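Local coordinates for vascular protein tyrosine phosphatase 1 (Rattus norvegicus, PDB 3I36) that probably removes phosphate from phosphotyrosine residues of other proteins, this chain being the catalytic domain of a membrane-spanning receptor-type tyrosine phosphatase, at residues 60-66 / 80-86; 181-187 / 200-206. One frame throughout, in Å; residues are numbered along the deposited sequence.

Contact 1 of 2, residues 60-66 / 80-86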
loop_
_atom_site.group_PDB
_atom_site.type_symbol
_atom_site.label_atom_id
_atom_site.label_comp_id
_atom_site.label_asym_id
_atom_site.label_seq_id
_atom_site.Cartn_x
_atom_site.Cartn_y
_atom_site.Cartn_z
ATOM N N LEU A 60 -6.918 18.666 -0.890
ATOM C CA LEU A 60 -5.515 18.814 -1.256
ATOM C C LEU A 60 -5.449 18.807 -2.769
ATOM O O LEU A 60 -6.065 17.948 -3.401
ATOM C CB LEU A 60 -4.675 17.666 -0.713
ATOM C CG LEU A 60 -4.421 17.721 0.795
ATOM C CD1 LEU A 60 -3.908 16.365 1.259
ATOM C CD2 LEU A 60 -3.405 18.813 1.082
ATOM N N PRO A 61 -4.730 19.776 -3.352
ATOM C CA PRO A 61 -4.607 19.862 -4.810
ATOM C C PRO A 61 -4.061 18.569 -5.400
ATOM O O PRO A 61 -3.210 17.911 -4.795
ATOM C CB PRO A 61 -3.603 20.999 -5.003
ATOM C CG PRO A 61 -3.816 21.870 -3.827
ATOM C CD PRO A 61 -4.169 20.960 -2.680
ATOM N N LYS A 62 -4.569 18.212 -6.576
ATOM C CA LYS A 62 -4.119 17.040 -7.309
ATOM C C LYS A 62 -3.916 17.506 -8.737
ATOM O O LYS A 62 -4.397 16.872 -9.678
ATOM C CB LYS A 62 -5.199 15.954 -7.314
ATOM C CG LYS A 62 -6.011 15.846 -6.047
ATOM C CD LYS A 62 -7.375 15.235 -6.307
ATOM C CE LYS A 62 -8.303 16.239 -6.949
ATOM N NZ LYS A 62 -9.678 16.021 -6.474
ATOM N N TYR A 63 -3.211 18.615 -8.903
ATOM C CA TYR A 63 -3.074 19.220 -10.217
ATOM C C TYR A 63 -2.317 18.329 -11.197
ATOM O O TYR A 63 -2.725 18.192 -12.337
ATOM C CB TYR A 63 -2.386 20.579 -10.115
ATOM C CG TYR A 63 -3.203 21.569 -9.330
ATOM C CD1 TYR A 63 -4.587 21.582 -9.437
ATOM C CD2 TYR A 63 -2.600 22.493 -8.487
ATOM C CE1 TYR A 63 -5.352 22.480 -8.725
ATOM C CE2 TYR A 63 -3.357 23.400 -7.767
ATOM C CZ TYR A 63 -4.735 23.388 -7.891
ATOM O OH TYR A 63 -5.508 24.281 -7.181
ATOM N N ALA A 64 -1.205 17.738 -10.765
ATOM C CA ALA A 64 -0.413 16.938 -11.696
ATOM C C ALA A 64 -1.270 15.792 -12.224
ATOM O O ALA A 64 -1.279 15.501 -13.417
ATOM C CB ALA A 64 0.857 16.401 -11.030
ATOM N N ALA A 65 -2.005 15.154 -11.322
ATOM C CA ALA A 65 -2.870 14.031 -11.685
ATOM C C ALA A 65 -3.935 14.421 -12.694
ATOM O O ALA A 65 -4.454 13.563 -13.395
ATOM C CB ALA A 65 -3.534 13.450 -10.456
ATOM N N GLU A 66 -4.270 15.706 -12.741
ATOM C CA GLU A 66 -5.359 16.191 -13.581
ATOM C C GLU A 66 -4.867 16.775 -14.900
ATOM O O GLU A 66 -5.667 17.123 -15.778
ATOM C CB GLU A 66 -6.197 17.215 -12.809
ATOM C CG GLU A 66 -7.019 16.577 -11.704
ATOM C CD GLU A 66 -7.609 17.585 -10.727
ATOM O OE1 GLU A 66 -7.157 18.748 -10.709
ATOM O OE2 GLU A 66 -8.520 17.201 -9.963
ATOM N N LEU A 80 -6.712 10.025 -7.374
ATOM C CA LEU A 80 -5.628 10.838 -7.886
ATOM C C LEU A 80 -4.714 11.206 -6.746
ATOM O O LEU A 80 -5.176 11.596 -5.682
ATOM C CB LEU A 80 -6.172 12.121 -8.494
ATOM C CG LEU A 80 -7.252 11.889 -9.541
ATOM C CD1 LEU A 80 -7.695 13.231 -10.086
ATOM C CD2 LEU A 80 -6.732 10.992 -10.662
ATOM N N PRO A 81 -3.409 11.126 -6.993
ATOM C CA PRO A 81 -2.429 11.459 -5.962
ATOM C C PRO A 81 -2.472 12.954 -5.665
ATOM O O PRO A 81 -2.521 13.772 -6.585
ATOM C CB PRO A 81 -1.102 11.095 -6.624
ATOM C CG PRO A 81 -1.377 11.248 -8.138
ATOM C CD PRO A 81 -2.777 10.663 -8.240
ATOM N N TYR A 82 -2.443 13.312 -4.387
ATOM C CA TYR A 82 -2.288 14.707 -4.023
ATOM C C TYR A 82 -0.879 15.155 -4.372
ATOM O O TYR A 82 0.081 14.407 -4.195
ATOM C CB TYR A 82 -2.545 14.916 -2.528
ATOM C CG TYR A 82 -3.914 14.458 -2.119
ATOM C CD1 TYR A 82 -5.036 14.881 -2.823
ATOM C CD2 TYR A 82 -4.094 13.610 -1.028
ATOM C CE1 TYR A 82 -6.303 14.463 -2.470
ATOM C CE2 TYR A 82 -5.367 13.186 -0.659
ATOM C CZ TYR A 82 -6.464 13.617 -1.385
ATOM O OH TYR A 82 -7.727 13.222 -1.037
ATOM N N ASP A 83 -0.774 16.375 -4.879
ATOM C CA ASP A 83 0.513 16.947 -5.251
ATOM C C ASP A 83 1.461 16.952 -4.070
ATOM O O ASP A 83 2.663 16.755 -4.216
ATOM C CB ASP A 83 0.311 18.380 -5.717
ATOM C CG ASP A 83 -0.498 18.460 -6.994
ATOM O OD1 ASP A 83 -0.288 17.593 -7.857
ATOM O OD2 ASP A 83 -1.351 19.363 -7.126
ATOM N N ILE A 84 0.915 17.192 -2.891
ATOM C CA ILE A 84 1.765 17.394 -1.731
ATOM C C ILE A 84 2.580 16.148 -1.367
ATOM O O ILE A 84 3.600 16.241 -0.695
ATOM C CB ILE A 84 0.929 17.849 -0.515
ATOM C CG1 ILE A 84 1.832 18.424 0.576
ATOM C CG2 ILE A 84 0.061 16.708 -0.004
ATOM C CD1 ILE A 84 1.076 19.231 1.604
ATOM N N SER A 85 2.129 14.985 -1.821
ATOM C CA SER A 85 2.733 13.736 -1.397
ATOM C C SER A 85 3.051 12.840 -2.579
ATOM O O SER A 85 3.520 11.719 -2.402
ATOM C CB SER A 85 1.758 12.991 -0.478
ATOM O OG SER A 85 0.515 12.802 -1.148
ATOM N N ARG A 86 2.790 13.326 -3.787
ATOM C CA ARG A 86 2.888 12.447 -4.933
ATOM C C ARG A 86 4.346 12.094 -5.187
ATOM O O ARG A 86 5.261 12.879 -4.907
ATOM C CB ARG A 86 2.231 13.066 -6.177
ATOM C CG ARG A 86 3.015 14.193 -6.798
ATOM C CD ARG A 86 2.317 14.667 -8.056
ATOM N NE ARG A 86 3.058 15.740 -8.689
ATOM C CZ ARG A 86 3.833 15.566 -9.754
ATOM N NH1 ARG A 86 3.953 14.361 -10.295
ATOM N NH2 ARG A 86 4.480 16.595 -10.267
HETATM O O HOH W 1 -1.673 18.453 -2.642
HETATM O O HOH W 2 -1.403 15.352 -8.570
#
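Asp83 meets Pro61, Tyr63 and Ala64 at the weakly bonded helical turn 63-66. Its CB lies 3.7 Å from Pro61 O, the same carbonyl that accepts a bond from Asp83 N at 2.9 Å. With CG anti to the carbonyl carbon (chi1 -66°), the carboxylate is brought to the backbone N-H groups of Tyr63 and Ala64. OD2 accepts from Tyr63 N at 2.7 Å, on its syn side but 21° out of plane; OD1 takes Ala64 N at 3.1 Å through its syn lone pair, a straighter bond, and also accepts from a water that joins Ala65 N to Pro81 O. These two N-H groups and the water probably stabilise the negative charge. Segment 80-86 leads into strand 86-88 of the tyrosine phosphatase domain, and Tyr99 of strand 99-100 packs against Ala64, Ala65 and Pro81. An alanine in place of Asp83 would strip both oxygens away and is likely to leave the amides of Tyr63 and Ala64 without their carboxylate acceptor. Nearby, Leu60 CB lies over a face of the Tyr82 ring, 3.8 Å from its centroid. Ala65 CB packs on Leu80 CB at 3.5 Å, and Ala64 CB covers the centre of the Arg86 guanidinium, which Asp98 holds by a salt bridge.

Contact 2 of 2, residues 181-187 / 200-206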
loop_
_atom_site.group_PDB
_atom_site.type_symbol
_atom_site.label_atom_id
_atom_site.label_comp_id
_atom_site.label_asym_id
_atom_site.label_seq_id
_atom_site.Cartn_x
_atom_site.Cartn_y
_atom_site.Cartn_z
ATOM N N GLU A 181 -2.207 -18.641 -0.025
ATOM C CA GLU A 181 -2.483 -17.346 0.600
ATOM C C GLU A 181 -1.764 -16.207 -0.102
ATOM O O GLU A 181 -2.301 -15.113 -0.242
ATOM C CB GLU A 181 -2.066 -17.378 2.072
ATOM C CG GLU A 181 -2.898 -18.326 2.925
ATOM C CD GLU A 181 -2.571 -19.794 2.679
ATOM O OE1 GLU A 181 -1.451 -20.085 2.193
ATOM O OE2 GLU A 181 -3.428 -20.655 2.982
ATOM N N TRP A 182 -0.533 -16.469 -0.517
ATOM C CA TRP A 182 0.261 -15.464 -1.201
ATOM C C TRP A 182 1.415 -16.088 -1.951
ATOM O O TRP A 182 1.829 -17.226 -1.692
ATOM C CB TRP A 182 0.808 -14.423 -0.221
ATOM C CG TRP A 182 1.537 -15.004 0.958
ATOM C CD1 TRP A 182 2.791 -15.556 0.971
ATOM C CD2 TRP A 182 1.054 -15.074 2.299
ATOM N NE1 TRP A 182 3.114 -15.964 2.244
ATOM C CE2 TRP A 182 2.066 -15.675 3.079
ATOM C CE3 TRP A 182 -0.134 -14.675 2.918
ATOM C CZ2 TRP A 182 1.923 -15.888 4.453
ATOM C CZ3 TRP A 182 -0.276 -14.895 4.282
ATOM C CH2 TRP A 182 0.750 -15.498 5.032
ATOM N N THR A 183 1.931 -15.315 -2.891
ATOM C CA THR A 183 3.073 -15.717 -3.673
ATOM C C THR A 183 4.155 -14.698 -3.432
ATOM O O THR A 183 3.893 -13.502 -3.374
ATOM C CB THR A 183 2.714 -15.747 -5.155
ATOM O OG1 THR A 183 1.761 -16.789 -5.365
ATOM C CG2 THR A 183 3.962 -15.972 -6.024
ATOM N N ILE A 184 5.372 -15.182 -3.267
ATOM C CA ILE A 184 6.486 -14.301 -3.062
ATOM C C ILE A 184 7.426 -14.486 -4.226
ATOM O O ILE A 184 7.789 -15.617 -4.584
ATOM C CB ILE A 184 7.185 -14.590 -1.724
ATOM C CG1 ILE A 184 6.203 -14.316 -0.575
ATOM C CG2 ILE A 184 8.428 -13.726 -1.581
ATOM C CD1 ILE A 184 6.704 -14.749 0.782
ATOM N N ARG A 185 7.786 -13.372 -4.850
ATOM C CA ARG A 185 8.636 -13.426 -6.023
ATOM C C ARG A 185 9.854 -12.579 -5.766
ATOM O O ARG A 185 9.756 -11.466 -5.254
ATOM C CB ARG A 185 7.878 -12.922 -7.247
ATOM C CG ARG A 185 6.545 -13.636 -7.447
ATOM C CD ARG A 185 5.938 -13.305 -8.808
ATOM N NE ARG A 185 4.683 -14.014 -8.980
ATOM C CZ ARG A 185 3.504 -13.539 -8.596
ATOM N NH1 ARG A 185 3.418 -12.331 -8.049
ATOM N NH2 ARG A 185 2.406 -14.262 -8.776
ATOM N N ASP A 186 11.007 -13.125 -6.110
ATOM C CA ASP A 186 12.222 -12.352 -6.060
ATOM C C ASP A 186 12.638 -12.012 -7.464
ATOM O O ASP A 186 12.532 -12.836 -8.381
ATOM C CB ASP A 186 13.324 -13.115 -5.344
ATOM C CG ASP A 186 13.200 -13.023 -3.851
ATOM O OD1 ASP A 186 12.806 -11.947 -3.373
ATOM O OD2 ASP A 186 13.492 -14.014 -3.156
ATOM N N PHE A 187 13.130 -10.790 -7.616
ATOM C CA PHE A 187 13.640 -10.317 -8.878
ATOM C C PHE A 187 14.986 -9.665 -8.661
ATOM O O PHE A 187 15.379 -9.328 -7.540
ATOM C CB PHE A 187 12.712 -9.264 -9.468
ATOM C CG PHE A 187 11.295 -9.709 -9.581
ATOM C CD1 PHE A 187 10.828 -10.278 -10.757
ATOM C CD2 PHE A 187 10.428 -9.572 -8.508
ATOM C CE1 PHE A 187 9.517 -10.702 -10.857
ATOM C CE2 PHE A 187 9.104 -9.984 -8.605
ATOM C CZ PHE A 187 8.650 -10.555 -9.781
ATOM N N LEU A 200 14.682 -7.185 -5.590
ATOM C CA LEU A 200 13.386 -6.701 -5.211
ATOM C C LEU A 200 12.600 -7.939 -4.910
ATOM O O LEU A 200 12.700 -8.935 -5.624
ATOM C CB LEU A 200 12.740 -5.893 -6.344
ATOM C CG LEU A 200 11.338 -5.393 -5.975
ATOM C CD1 LEU A 200 11.077 -3.989 -6.516
ATOM C CD2 LEU A 200 10.273 -6.371 -6.454
ATOM N N ARG A 201 11.868 -7.899 -3.810
ATOM C CA ARG A 201 10.970 -8.978 -3.494
ATOM C C ARG A 201 9.566 -8.432 -3.570
ATOM O O ARG A 201 9.273 -7.347 -3.066
ATOM C CB ARG A 201 11.240 -9.513 -2.078
ATOM C CG ARG A 201 10.188 -10.522 -1.626
ATOM C CD ARG A 201 10.721 -11.386 -0.515
ATOM N NE ARG A 201 11.936 -12.075 -0.922
ATOM C CZ ARG A 201 12.723 -12.734 -0.083
ATOM N NH1 ARG A 201 12.410 -12.790 1.208
ATOM N NH2 ARG A 201 13.822 -13.330 -0.531
ATOM N N GLN A 202 8.696 -9.204 -4.196
ATOM C CA GLN A 202 7.330 -8.823 -4.355
ATOM C C GLN A 202 6.509 -9.780 -3.530
ATOM O O GLN A 202 6.567 -10.995 -3.726
ATOM C CB GLN A 202 6.910 -8.955 -5.814
ATOM C CG GLN A 202 5.460 -8.596 -6.051
ATOM C CD GLN A 202 4.963 -9.220 -7.341
ATOM O OE1 GLN A 202 5.358 -10.332 -7.681
ATOM N NE2 GLN A 202 4.108 -8.509 -8.064
ATOM N N PHE A 203 5.759 -9.221 -2.600
ATOM C CA PHE A 203 4.876 -9.999 -1.753
ATOM C C PHE A 203 3.504 -9.882 -2.349
ATOM O O PHE A 203 2.860 -8.841 -2.257
ATOM C CB PHE A 203 4.909 -9.449 -0.338
ATOM C CG PHE A 203 6.279 -9.486 0.274
ATOM C CD1 PHE A 203 6.674 -10.553 1.069
ATOM C CD2 PHE A 203 7.189 -8.484 0.010
ATOM C CE1 PHE A 203 7.939 -10.590 1.623
ATOM C CE2 PHE A 203 8.453 -8.515 0.553
ATOM C CZ PHE A 203 8.828 -9.567 1.368
ATOM N N HIS A 204 3.075 -10.953 -2.993
ATOM C CA HIS A 204 1.810 -10.941 -3.679
ATOM C C HIS A 204 0.763 -11.642 -2.836
ATOM O O HIS A 204 0.707 -12.868 -2.786
ATOM C CB HIS A 204 1.927 -11.615 -5.041
ATOM C CG HIS A 204 0.736 -11.384 -5.911
ATOM N ND1 HIS A 204 0.694 -11.750 -7.237
ATOM C CD2 HIS A 204 -0.447 -10.783 -5.646
ATOM C CE1 HIS A 204 -0.478 -11.413 -7.746
ATOM N NE2 HIS A 204 -1.184 -10.815 -6.804
ATOM N N PHE A 205 -0.043 -10.844 -2.146
ATOM C CA PHE A 205 -1.156 -11.359 -1.377
ATOM C C PHE A 205 -2.259 -11.647 -2.371
ATOM O O PHE A 205 -2.861 -10.731 -2.926
ATOM C CB PHE A 205 -1.635 -10.309 -0.397
ATOM C CG PHE A 205 -2.538 -10.845 0.666
ATOM C CD1 PHE A 205 -3.909 -10.653 0.588
ATOM C CD2 PHE A 205 -2.016 -11.554 1.741
ATOM C CE1 PHE A 205 -4.749 -11.144 1.574
ATOM C CE2 PHE A 205 -2.841 -12.041 2.733
ATOM C CZ PHE A 205 -4.218 -11.837 2.649
ATOM N N THR A 206 -2.523 -12.923 -2.605
ATOM C CA THR A 206 -3.447 -13.292 -3.663
ATOM C C THR A 206 -4.811 -13.663 -3.113
ATOM O O THR A 206 -5.736 -13.943 -3.876
ATOM C CB THR A 206 -2.926 -14.508 -4.419
ATOM O OG1 THR A 206 -2.661 -15.554 -3.477
ATOM C CG2 THR A 206 -1.647 -14.166 -5.153
HETATM O O HOH W 3 -0.636 -17.187 -4.029
#
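The antiparallel hairpin of strands 182-191 and 196-205, part of the large mixed sheet of the phosphatase domain, is paired here from Trp182-Phe205 to Phe187-Leu200. Backbone bonds run both ways in the hydrogen-bonded pairs Thr183-His204, Arg185-Gln202 and Phe187-Leu200. On the face carrying Arg185, Gln202 and His204, the arginine chain runs extended from CG to NE, alongside both partners. Its NH1 donates twice, almost in the guanidinium plane: to His204 ND1 at 2.9 Å, near the imidazole plane, and to Gln202 OE1 at 2.8 Å, approaching 49° above the amide's carbonyl plane. Glu176 takes Arg185 NE in a salt bridge, and His204 NE2 bonds to Thr144 O. On the other face, a bend at chi3 (-57°) turns Arg201 side-on to Asp186: in a two-point salt bridge, Arg201 NE donates to Asp186 OD1 at 2.6 Å and NH2 to OD2 at 2.7 Å. Ile184 CG2 packs against Arg201 CD at 3.4 Å, and Trp182 CE3 meets Phe205 CE2 at 3.8 Å on the side covered by helix 218-231. Since ND1 accepts from Arg185 while NE2 faces a carbonyl oxygen, His204 is probably neutral with its proton on NE2, its ring orientation fixed from both ends.

How the contacts relate
From the N terminus the chain runs through the long helix 28-53 before reaching contact 1, where 80-86 returns to 60-66 and closes a loop of 13 intervening residues that includes helix 68-71. The second segment runs straight into strand 86-88, and the chain goes on to further strands and helix 125-134. Contact 2 follows in series, neither enclosing nor crossing contact 1: 200-206 folds back on 181-187, and its 12 intervening residues are the far end of the hairpin. Contact 1 joins the helical turn 63-66 and the residues before it to the loop that leads into strand 86-88; contact 2 joins neighbouring strands within the main sheet. Their centres lie 29 Å apart, on opposite sides of the chain's centre.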